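Local coordinates for protein GTP cyclohydrolase 1 type 2 homolog (Staphylococcus aureus subsp. aureus, PDB 3LNL) that is of unknown function but belongs to the NIF3 family, binds two zinc ions per subunit at a dinuclear site and forms a toroid-shaped hexamer capped by PII-like domain lids, at residues Phe169-Gly174 with Val200-Met205; Tyr136-Tyr141 with Phe204-Tyr209; Val107-Val112 with Ser238-Gly243; Ala8-Leu13 with Asn346-Glu351. The protein carries 2 engineered substitutions. All coordinates share one frame; numbering follows the deposited sequence.

Contact 1 (Phe169-Gly174 with Val200-Met205); sequences FFESEG and VKIEFM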
# COMPACT_ATOMS: atom_id res chain seq x y z
N PHE B 169 2.86 9.74 44.74
CA PHE B 169 2.12 8.49 44.75
C PHE B 169 0.70 8.81 45.16
O PHE B 169 0.46 9.80 45.86
CB PHE B 169 2.71 7.52 45.77
CG PHE B 169 4.05 6.95 45.40
CD1 PHE B 169 4.17 5.97 44.42
CD2 PHE B 169 5.20 7.34 46.09
CE1 PHE B 169 5.40 5.42 44.09
CE2 PHE B 169 6.45 6.79 45.78
CZ PHE B 169 6.55 5.83 44.78
N PHE B 170 -0.23 7.96 44.73
CA PHE B 170 -1.57 7.92 45.29
C PHE B 170 -1.85 6.54 45.91
O PHE B 170 -1.61 5.50 45.29
CB PHE B 170 -2.61 8.27 44.25
CG PHE B 170 -4.01 8.28 44.78
CD1 PHE B 170 -4.50 9.38 45.45
CD2 PHE B 170 -4.83 7.16 44.63
CE1 PHE B 170 -5.80 9.38 45.95
CE2 PHE B 170 -6.13 7.15 45.14
CZ PHE B 170 -6.61 8.27 45.79
N GLU B 171 -2.37 6.56 47.14
CA GLU B 171 -2.55 5.34 47.95
C GLU B 171 -4.02 4.97 48.21
O GLU B 171 -4.83 5.78 48.67
CB GLU B 171 -1.80 5.46 49.27
CG GLU B 171 -0.33 5.14 49.15
CD GLU B 171 0.40 5.31 50.46
OE1 GLU B 171 0.44 6.45 50.96
OE2 GLU B 171 0.94 4.31 50.99
N SER B 172 -4.31 3.70 47.93
CA SER B 172 -5.65 3.16 47.94
C SER B 172 -5.59 1.95 48.88
O SER B 172 -4.62 1.20 48.83
CB SER B 172 -6.06 2.74 46.49
OG SER B 172 -5.24 3.37 45.47
N GLU B 173 -6.58 1.78 49.74
CA GLU B 173 -6.64 0.58 50.58
C GLU B 173 -7.65 -0.40 50.01
O GLU B 173 -8.69 0.00 49.49
CB GLU B 173 -6.98 0.92 52.02
CG GLU B 173 -5.91 1.75 52.71
CD GLU B 173 -5.97 1.60 54.22
OE1 GLU B 173 -7.08 1.75 54.78
OE2 GLU B 173 -4.91 1.32 54.83
N GLY B 174 -7.33 -1.68 50.10
CA GLY B 174 -8.20 -2.74 49.60
C GLY B 174 -7.76 -4.11 50.07
O GLY B 174 -6.73 -4.25 50.74
N VAL B 200 -2.28 -2.37 50.02
CA VAL B 200 -2.30 -1.00 49.57
C VAL B 200 -1.99 -0.99 48.06
O VAL B 200 -0.94 -1.47 47.62
CB VAL B 200 -1.29 -0.11 50.33
CG1 VAL B 200 -1.28 1.29 49.76
CG2 VAL B 200 -1.63 -0.07 51.82
N LYS B 201 -2.95 -0.46 47.31
CA LYS B 201 -2.78 -0.21 45.89
C LYS B 201 -2.15 1.17 45.73
O LYS B 201 -2.78 2.21 45.96
CB LYS B 201 -4.13 -0.28 45.17
CG LYS B 201 -4.08 -0.02 43.67
CD LYS B 201 -5.50 0.13 43.07
CE LYS B 201 -5.40 0.55 41.62
NZ LYS B 201 -6.51 1.44 41.17
N ILE B 202 -0.87 1.18 45.35
CA ILE B 202 -0.15 2.42 45.12
C ILE B 202 -0.14 2.72 43.61
O ILE B 202 0.03 1.82 42.80
CB ILE B 202 1.30 2.34 45.63
CG1 ILE B 202 1.38 1.58 46.97
CG2 ILE B 202 1.90 3.74 45.79
CD1 ILE B 202 2.78 1.58 47.64
N GLU B 203 -0.34 3.98 43.26
CA GLU B 203 -0.35 4.43 41.85
C GLU B 203 0.63 5.59 41.62
O GLU B 203 0.89 6.41 42.50
CB GLU B 203 -1.75 4.89 41.43
CG GLU B 203 -2.91 3.98 41.89
CD GLU B 203 -4.29 4.51 41.50
OE1 GLU B 203 -5.31 3.84 41.79
OE2 GLU B 203 -4.38 5.61 40.90
N PHE B 204 1.16 5.65 40.41
CA PHE B 204 1.97 6.78 39.99
C PHE B 204 2.09 6.80 38.46
O PHE B 204 1.69 5.85 37.76
CB PHE B 204 3.35 6.75 40.66
CG PHE B 204 4.15 5.51 40.38
CD1 PHE B 204 5.14 5.51 39.39
CD2 PHE B 204 3.93 4.35 41.11
CE1 PHE B 204 5.88 4.37 39.13
CE2 PHE B 204 4.68 3.22 40.87
CZ PHE B 204 5.66 3.23 39.87
N MET B 205 2.64 7.90 37.96
CA MET B 205 2.73 8.16 36.53
C MET B 205 4.13 7.92 36.03
O MET B 205 5.09 8.18 36.73
CB MET B 205 2.31 9.60 36.24
CG MET B 205 0.87 9.88 36.58
SD MET B 205 -0.25 8.81 35.61
CE MET B 205 0.01 9.49 33.94
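The backbone oxygen of K201 is gripped twice by S172, whose N and OG reach it from opposite faces of the carbonyl plane, OG at 2.8 Å. Donors and acceptor belong to neighbouring antiparallel strands of the PII-like domain, 170-174 and 200-205, at 158° to each other. F170 with E203 and S172 with K201 are the hydrogen-bonded pairs, and E171 with I202 and E173 with V200 the non-hydrogen-bonded ones; the E203 N to F170 O bond measures 2.8 Å.

On the face that carries F170, S172, K201 and E203, the lysine NZ meets E203 OE1 at 2.8 Å from above the carboxylate plane, a salt bridge between two residues of the same strand. E203 OE2 turns instead to Y141 of a second subunit, whose ring also meets F170 edge-to-face. The pairing of F170 and E171 with a strand of that subunit carries the sheet across the interface.

The other face, with E171, V200 and I202, lies against helix 147-156, whose V147 touches all three. E171 extends past V200 CG1 and ends in a salt bridge to K151. With CG anti to the carbonyl carbon (chi1 -71°), F169 brings its ring edge to the face of F204, offset and with planes at 82°, while its CD1 packs 3.5 Å from I202 CG2.

Contact 2 (Tyr136-Tyr141 with Phe204-Tyr209); sequences YKVQTY and FMIDAY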
# COMPACT_ATOMS: atom_id res chain seq x y z
N TYR B 136 1.86 6.19 31.21
CA TYR B 136 1.26 5.04 31.89
C TYR B 136 0.97 5.34 33.33
O TYR B 136 1.79 5.95 34.03
CB TYR B 136 2.17 3.82 31.84
CG TYR B 136 2.32 3.25 30.47
CD1 TYR B 136 3.43 3.54 29.70
CD2 TYR B 136 1.34 2.42 29.94
CE1 TYR B 136 3.56 3.02 28.43
CE2 TYR B 136 1.46 1.90 28.66
CZ TYR B 136 2.58 2.20 27.92
OH TYR B 136 2.71 1.68 26.64
N LYS B 137 -0.20 4.91 33.79
CA LYS B 137 -0.45 4.86 35.22
C LYS B 137 -0.01 3.48 35.70
O LYS B 137 -0.58 2.47 35.29
CB LYS B 137 -1.90 5.14 35.55
CG LYS B 137 -2.12 5.62 36.97
CD LYS B 137 -3.63 5.92 37.18
CE LYS B 137 -3.86 7.32 37.75
NZ LYS B 137 -5.31 7.70 37.54
N VAL B 138 1.04 3.47 36.50
CA VAL B 138 1.58 2.26 37.11
C VAL B 138 0.78 1.98 38.36
O VAL B 138 0.58 2.88 39.18
CB VAL B 138 3.06 2.44 37.49
CG1 VAL B 138 3.66 1.10 38.02
CG2 VAL B 138 3.85 2.93 36.28
N GLN B 139 0.30 0.75 38.50
CA GLN B 139 -0.44 0.30 39.67
C GLN B 139 0.24 -0.95 40.24
O GLN B 139 0.36 -1.95 39.55
CB GLN B 139 -1.91 -0.03 39.31
CG GLN B 139 -2.71 1.23 38.93
CD GLN B 139 -4.18 0.96 38.58
OE1 GLN B 139 -5.03 1.84 38.79
NE2 GLN B 139 -4.47 -0.22 38.04
N THR B 140 0.68 -0.86 41.48
CA THR B 140 1.14 -2.03 42.22
C THR B 140 0.32 -2.21 43.51
O THR B 140 -0.29 -1.27 44.02
CB THR B 140 2.66 -1.98 42.57
OG1 THR B 140 3.41 -1.39 41.49
CG2 THR B 140 3.19 -3.37 42.80
N TYR B 141 0.30 -3.46 43.99
CA TYR B 141 -0.41 -3.85 45.19
C TYR B 141 0.61 -4.37 46.20
O TYR B 141 1.45 -5.20 45.86
CB TYR B 141 -1.44 -4.91 44.82
CG TYR B 141 -2.41 -4.41 43.77
CD1 TYR B 141 -2.08 -4.43 42.42
CD2 TYR B 141 -3.65 -3.87 44.13
CE1 TYR B 141 -2.96 -3.96 41.45
CE2 TYR B 141 -4.54 -3.40 43.17
CZ TYR B 141 -4.18 -3.44 41.84
OH TYR B 141 -5.05 -2.97 40.88
N PHE B 204 1.16 5.65 40.41
CA PHE B 204 1.97 6.78 39.99
C PHE B 204 2.09 6.80 38.46
O PHE B 204 1.69 5.85 37.76
CB PHE B 204 3.35 6.75 40.66
CG PHE B 204 4.15 5.51 40.38
CD1 PHE B 204 5.14 5.51 39.39
CD2 PHE B 204 3.93 4.35 41.11
CE1 PHE B 204 5.88 4.37 39.13
CE2 PHE B 204 4.68 3.22 40.87
CZ PHE B 204 5.66 3.23 39.87
N MET B 205 2.64 7.90 37.96
CA MET B 205 2.73 8.16 36.53
C MET B 205 4.13 7.92 36.03
O MET B 205 5.09 8.18 36.73
CB MET B 205 2.31 9.60 36.24
CG MET B 205 0.87 9.88 36.58
SD MET B 205 -0.25 8.81 35.61
CE MET B 205 0.01 9.49 33.94
N ILE B 206 4.24 7.39 34.83
CA ILE B 206 5.51 7.37 34.12
C ILE B 206 5.29 7.81 32.67
O ILE B 206 4.19 7.66 32.11
CB ILE B 206 6.17 5.97 34.13
CG1 ILE B 206 5.23 4.91 33.53
CG2 ILE B 206 6.62 5.59 35.56
CD1 ILE B 206 5.92 3.70 32.92
N ASP B 207 6.33 8.38 32.07
CA ASP B 207 6.34 8.62 30.63
C ASP B 207 6.47 7.27 29.95
O ASP B 207 6.93 6.30 30.57
CB ASP B 207 7.54 9.49 30.24
CG ASP B 207 7.50 10.84 30.89
OD1 ASP B 207 6.40 11.26 31.31
OD2 ASP B 207 8.56 11.50 30.99
N ALA B 208 6.08 7.22 28.68
CA ALA B 208 6.08 5.96 27.92
C ALA B 208 7.45 5.24 27.85
O ALA B 208 7.51 4.01 27.85
CB ALA B 208 5.52 6.17 26.52
N TYR B 209 8.55 5.98 27.80
CA TYR B 209 9.86 5.34 27.62
C TYR B 209 10.35 4.62 28.90
O TYR B 209 11.26 3.78 28.82
CB TYR B 209 10.91 6.34 27.10
CG TYR B 209 11.35 7.36 28.12
CD1 TYR B 209 12.43 7.10 28.96
CD2 TYR B 209 10.69 8.57 28.25
CE1 TYR B 209 12.84 8.04 29.91
CE2 TYR B 209 11.09 9.51 29.19
CZ TYR B 209 12.16 9.24 30.02
OH TYR B 209 12.55 10.16 30.95
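F204 lays one face of its ring against V138 in a CH-pi contact: V138 CB stands 3.8 Å from the ring centroid, close to the ring normal. V138 CG1 comes down nearer the far end of the ring, 3.5 Å from CZ. This placement follows from the first torsion of F204 (chi1 59°), which sets CG between the backbone N and the carbonyl carbon. The backbones of F204 and V138 form a hydrogen-bonded antiparallel pair, with V138 N 2.8 Å from F204 O.

M205 faces K137 in the non-hydrogen-bonded pair that follows. Its chain folds back at chi2 and chi3, bringing SD to 3.9 Å from K137 CG; the lysine itself runs on to a salt bridge with D230 of a second subunit.

I206 pairs with Y136 through two further backbone bonds, the one from Y136 N to I206 O measuring 2.9 Å. On the face with Y136, V138 and F204, CG1 of I206 lies 3.7 Å from Y136 CB and also 3.7 Å from V138 CG2. Beyond the strand, A208 sets its CA at the edge of the Y136 ring, 3.9 Å from CE1.

The pairing belongs to the PII-like fold. Strand 125-142 lies between 197-207 and 229-238 in the sheet, with F231 of the latter touching Y136 and V138. Helix 211-221 covers the same face, K211 resting on Y136 and I218 on V138.

Contact 3 (Val107-Val112 with Ser238-Gly243); sequences VNPHGV and SLYGLG. Unlike the reference sequence in segment 107-112: H110 (reference Tyr).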
# COMPACT_ATOMS: atom_id res chain seq x y z
N VAL B 107 5.58 23.54 15.90
CA VAL B 107 4.61 23.07 16.86
C VAL B 107 4.90 23.50 18.31
O VAL B 107 4.14 23.20 19.23
CB VAL B 107 4.44 21.55 16.83
CG1 VAL B 107 4.08 21.05 15.38
CG2 VAL B 107 5.69 20.83 17.46
N ASN B 108 5.96 24.26 18.50
CA ASN B 108 6.36 24.67 19.83
C ASN B 108 5.50 25.84 20.36
O ASN B 108 5.23 26.79 19.60
CB ASN B 108 7.80 25.11 19.77
CG ASN B 108 8.40 25.25 21.14
OD1 ASN B 108 8.39 26.34 21.72
ND2 ASN B 108 8.88 24.11 21.68
N PRO B 109 5.13 25.80 21.65
CA PRO B 109 4.37 26.94 22.21
C PRO B 109 5.04 28.29 22.04
O PRO B 109 4.35 29.30 22.07
CB PRO B 109 4.27 26.63 23.71
CG PRO B 109 4.62 25.14 23.87
CD PRO B 109 5.53 24.82 22.69
N HIS B 110 6.36 28.33 21.83
CA HIS B 110 7.04 29.60 21.55
C HIS B 110 7.58 29.68 20.14
O HIS B 110 8.41 30.53 19.83
CB HIS B 110 8.17 29.81 22.56
CG HIS B 110 7.69 29.73 23.97
ND1 HIS B 110 6.96 30.74 24.55
CD2 HIS B 110 7.78 28.74 24.89
CE1 HIS B 110 6.64 30.39 25.79
NE2 HIS B 110 7.12 29.18 26.02
N GLY B 111 7.10 28.77 19.30
CA GLY B 111 7.63 28.57 17.93
C GLY B 111 7.06 29.47 16.84
O GLY B 111 6.61 30.54 17.13
N VAL B 112 7.08 29.00 15.57
CA VAL B 112 6.82 29.85 14.40
C VAL B 112 5.44 30.60 14.47
O VAL B 112 5.31 31.80 14.15
CB VAL B 112 6.91 29.00 13.09
CG1 VAL B 112 6.55 29.80 11.84
CG2 VAL B 112 8.33 28.40 12.95
N SER B 238 -1.05 17.27 24.56
CA SER B 238 0.27 17.83 24.63
C SER B 238 0.17 19.35 24.66
O SER B 238 -0.82 19.92 24.23
CB SER B 238 1.03 17.47 23.33
OG SER B 238 2.33 17.99 23.40
N LEU B 239 1.25 19.98 25.07
CA LEU B 239 1.41 21.41 24.91
C LEU B 239 1.84 21.81 23.49
O LEU B 239 1.78 22.98 23.16
CB LEU B 239 2.40 21.95 25.96
CG LEU B 239 1.91 21.81 27.41
CD1 LEU B 239 2.95 22.36 28.34
CD2 LEU B 239 0.57 22.49 27.67
N TYR B 240 2.28 20.82 22.71
CA TYR B 240 2.76 20.99 21.35
C TYR B 240 1.62 20.78 20.36
O TYR B 240 0.79 19.90 20.52
CB TYR B 240 3.98 20.05 21.05
CG TYR B 240 5.09 20.21 22.09
CD1 TYR B 240 5.16 19.40 23.24
CD2 TYR B 240 6.04 21.22 21.95
CE1 TYR B 240 6.16 19.59 24.22
CE2 TYR B 240 6.99 21.43 22.90
CZ TYR B 240 7.05 20.62 24.04
OH TYR B 240 8.05 20.89 24.95
N GLY B 241 1.58 21.60 19.31
CA GLY B 241 0.59 21.44 18.26
C GLY B 241 0.87 22.39 17.12
O GLY B 241 1.47 23.46 17.33
N LEU B 242 0.45 22.00 15.92
CA LEU B 242 0.61 22.79 14.70
C LEU B 242 -0.46 23.89 14.52
O LEU B 242 -1.63 23.61 14.20
CB LEU B 242 0.65 21.88 13.46
CG LEU B 242 0.91 22.66 12.17
CD1 LEU B 242 2.37 23.17 12.15
CD2 LEU B 242 0.60 21.81 10.95
N GLY B 243 -0.01 25.11 14.77
CA GLY B 243 -0.81 26.30 14.63
C GLY B 243 -1.11 26.92 15.97
O GLY B 243 -0.92 26.32 17.03
O HOH W 1 8.70 23.51 24.87
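V107 forms the apolar centre, its two methyl branches parting over the chain at 240-242. CG1 reaches L242 CB at 4.0 Å, while CG2, set between the backbone N and the carbonyl carbon, leans toward Y240 CB. Next to it the pyrrolidine of P109 presses CD against Y240 CE2, 3.7 Å away, and turns CG toward the backbone oxygen of L239.

The contact has one direct hydrogen bond across it: G241 N gives to V107 O at 3.0 Å, in the carbonyl plane and on a lone pair. At the polar edge N108 runs alongside Y240, with ND2 in the plane of the ring at its edge, 3.5 Å from CE2. A water links N108 ND2 to Y240 OH, lying 2.7 Å from the hydroxyl; ND2 also donates to the backbone oxygen of H17. N108 OD1 accepts from the backbone N of H110, an engineered residue, in an Asx turn.

The loop packs a NIF3 domain against the strand returning from the PII-like insertion, near the dinuclear metal centre: L242 touches D106, a zinc ligand. Segment 107-112 runs between helices 103-106 and 112-119, while strand 240-253 pairs with strand 125-142, whose Q131 packs against both V107 and Y240.

Contact 4 (Ala8-Leu13 with Asn346-Glu351); sequences ADLMTL and NWFNIE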
# COMPACT_ATOMS: atom_id res chain seq x y z
N ALA B 8 27.43 19.38 20.69
CA ALA B 8 26.67 18.43 21.50
C ALA B 8 25.92 19.13 22.66
O ALA B 8 24.75 18.85 22.90
CB ALA B 8 27.60 17.31 22.04
N ASP B 9 26.59 20.08 23.33
CA ASP B 9 25.97 20.89 24.41
C ASP B 9 24.84 21.75 23.84
O ASP B 9 23.76 21.85 24.44
CB ASP B 9 27.00 21.79 25.12
CG ASP B 9 28.17 21.01 25.65
OD1 ASP B 9 27.92 20.24 26.58
OD2 ASP B 9 29.32 21.18 25.15
N LEU B 10 25.08 22.38 22.69
CA LEU B 10 24.04 23.19 22.11
C LEU B 10 22.81 22.33 21.77
O LEU B 10 21.66 22.73 22.00
CB LEU B 10 24.53 23.91 20.87
CG LEU B 10 23.51 24.79 20.10
CD1 LEU B 10 22.90 25.92 21.01
CD2 LEU B 10 24.13 25.42 18.80
N MET B 11 23.04 21.16 21.18
CA MET B 11 21.94 20.26 20.83
C MET B 11 21.08 19.89 22.03
O MET B 11 19.83 19.85 21.94
CB MET B 11 22.47 19.01 20.15
CG MET B 11 22.97 19.30 18.72
SD MET B 11 21.64 19.81 17.61
CE MET B 11 20.51 18.48 17.68
N THR B 12 21.73 19.59 23.15
CA THR B 12 21.00 19.27 24.39
C THR B 12 20.13 20.45 24.84
O THR B 12 18.98 20.27 25.25
CB THR B 12 21.98 18.89 25.53
OG1 THR B 12 22.80 17.79 25.10
CG2 THR B 12 21.23 18.53 26.79
N LEU B 13 20.65 21.66 24.75
CA LEU B 13 19.89 22.84 25.14
C LEU B 13 18.70 23.06 24.21
O LEU B 13 17.58 23.27 24.66
CB LEU B 13 20.80 24.06 25.17
CG LEU B 13 20.21 25.40 25.63
CD1 LEU B 13 19.59 25.22 27.02
CD2 LEU B 13 21.32 26.46 25.66
N ASN B 346 18.05 34.20 25.33
CA ASN B 346 17.46 33.98 26.65
C ASN B 346 17.89 32.66 27.27
O ASN B 346 18.28 32.61 28.44
CB ASN B 346 15.92 33.99 26.56
CG ASN B 346 15.29 33.85 27.93
OD1 ASN B 346 15.73 34.51 28.89
ND2 ASN B 346 14.31 32.94 28.07
N TRP B 347 17.84 31.58 26.48
CA TRP B 347 18.29 30.28 26.99
C TRP B 347 19.77 30.32 27.38
O TRP B 347 20.18 29.73 28.42
CB TRP B 347 18.06 29.16 25.96
CG TRP B 347 16.66 29.03 25.54
CD1 TRP B 347 15.54 29.35 26.26
CD2 TRP B 347 16.19 28.53 24.27
NE1 TRP B 347 14.42 29.12 25.50
CE2 TRP B 347 14.78 28.59 24.29
CE3 TRP B 347 16.83 28.05 23.13
CZ2 TRP B 347 14.00 28.20 23.21
CZ3 TRP B 347 16.06 27.67 22.05
CH2 TRP B 347 14.65 27.74 22.10
N PHE B 348 20.58 31.02 26.58
CA PHE B 348 21.99 31.16 26.88
C PHE B 348 22.21 32.00 28.16
O PHE B 348 23.13 31.72 28.91
CB PHE B 348 22.75 31.83 25.74
CG PHE B 348 23.12 30.92 24.56
CD1 PHE B 348 23.73 31.48 23.43
CD2 PHE B 348 22.86 29.54 24.57
CE1 PHE B 348 24.08 30.69 22.33
CE2 PHE B 348 23.21 28.73 23.47
CZ PHE B 348 23.80 29.31 22.34
N ASN B 349 21.41 33.04 28.36
CA ASN B 349 21.50 33.87 29.55
C ASN B 349 21.28 32.99 30.78
O ASN B 349 22.12 32.92 31.65
CB ASN B 349 20.49 35.00 29.54
CG ASN B 349 20.55 35.82 30.83
OD1 ASN B 349 21.57 36.46 31.08
ND2 ASN B 349 19.49 35.81 31.64
N ILE B 350 20.19 32.25 30.79
CA ILE B 350 19.92 31.30 31.86
C ILE B 350 21.12 30.40 32.14
O ILE B 350 21.44 30.18 33.27
CB ILE B 350 18.70 30.40 31.57
CG1 ILE B 350 17.46 31.23 31.33
CG2 ILE B 350 18.48 29.40 32.72
CD1 ILE B 350 16.97 32.03 32.47
N GLU B 351 21.79 29.90 31.13
CA GLU B 351 22.85 28.94 31.37
C GLU B 351 24.19 29.62 31.58
O GLU B 351 25.20 28.95 31.68
CB GLU B 351 23.00 28.01 30.16
CG GLU B 351 21.75 27.29 29.77
CD GLU B 351 21.43 26.15 30.69
OE1 GLU B 351 22.26 25.23 30.78
OE2 GLU B 351 20.34 26.17 31.30
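Two helices of the NIF3 fold meet here through apolar side chains, the N-terminal helix 7-17 and helix 336-350 near the C-terminal end of the chain. Their short segments cross at 108° with axes 11.9 Å apart, a separation bridged by long side chains.

L13 is the main bridge. Its CG lies anti to the backbone N (chi1 -177°), carrying the two methyls out toward the other helix, where they part. CD2 approaches the rim of the F348 ring in the ring plane, 3.6 Å from CD2 of the phenylalanine, and stands 4.2 Å from W347 CB. CD1 passes instead to the aliphatic part of E351, 4.1 Å from CG, as the two side chains slide past each other in opposite directions.

One turn earlier, the side chain of L10 touches I99 of strand 97-100, so this leucine ties the helix pair to the five-stranded sheet. The W347 indole stacks on the ring of H17 at the end of the same N-terminal helix, and M5 touches F348. L10 CD1 comes to the same ring edge as L13, 3.7 Å from F348 CE2.

How the contacts relate
From the N terminus, helix 7-17 opens the longest loop, closed by contact 4 when the chain returns as helix 336-350. Contact 3 is nested inside it: the loop after helix 103-106 meets the start of strand 240-253, bracketing the excursion into the PII-like domain. Within that excursion contacts 1 and 2 end on the same strand, 197-207, which pairs with 170-176 in one and 125-142 in the other. These two touch, with centres about 11 Å apart. Contacts 3 and 4 do not, their nearest atoms being about 6 Å apart. Strands 125-142 and 240-253, neighbours in one sheet, connect the PII-like domain to the NIF3 part near the zinc site.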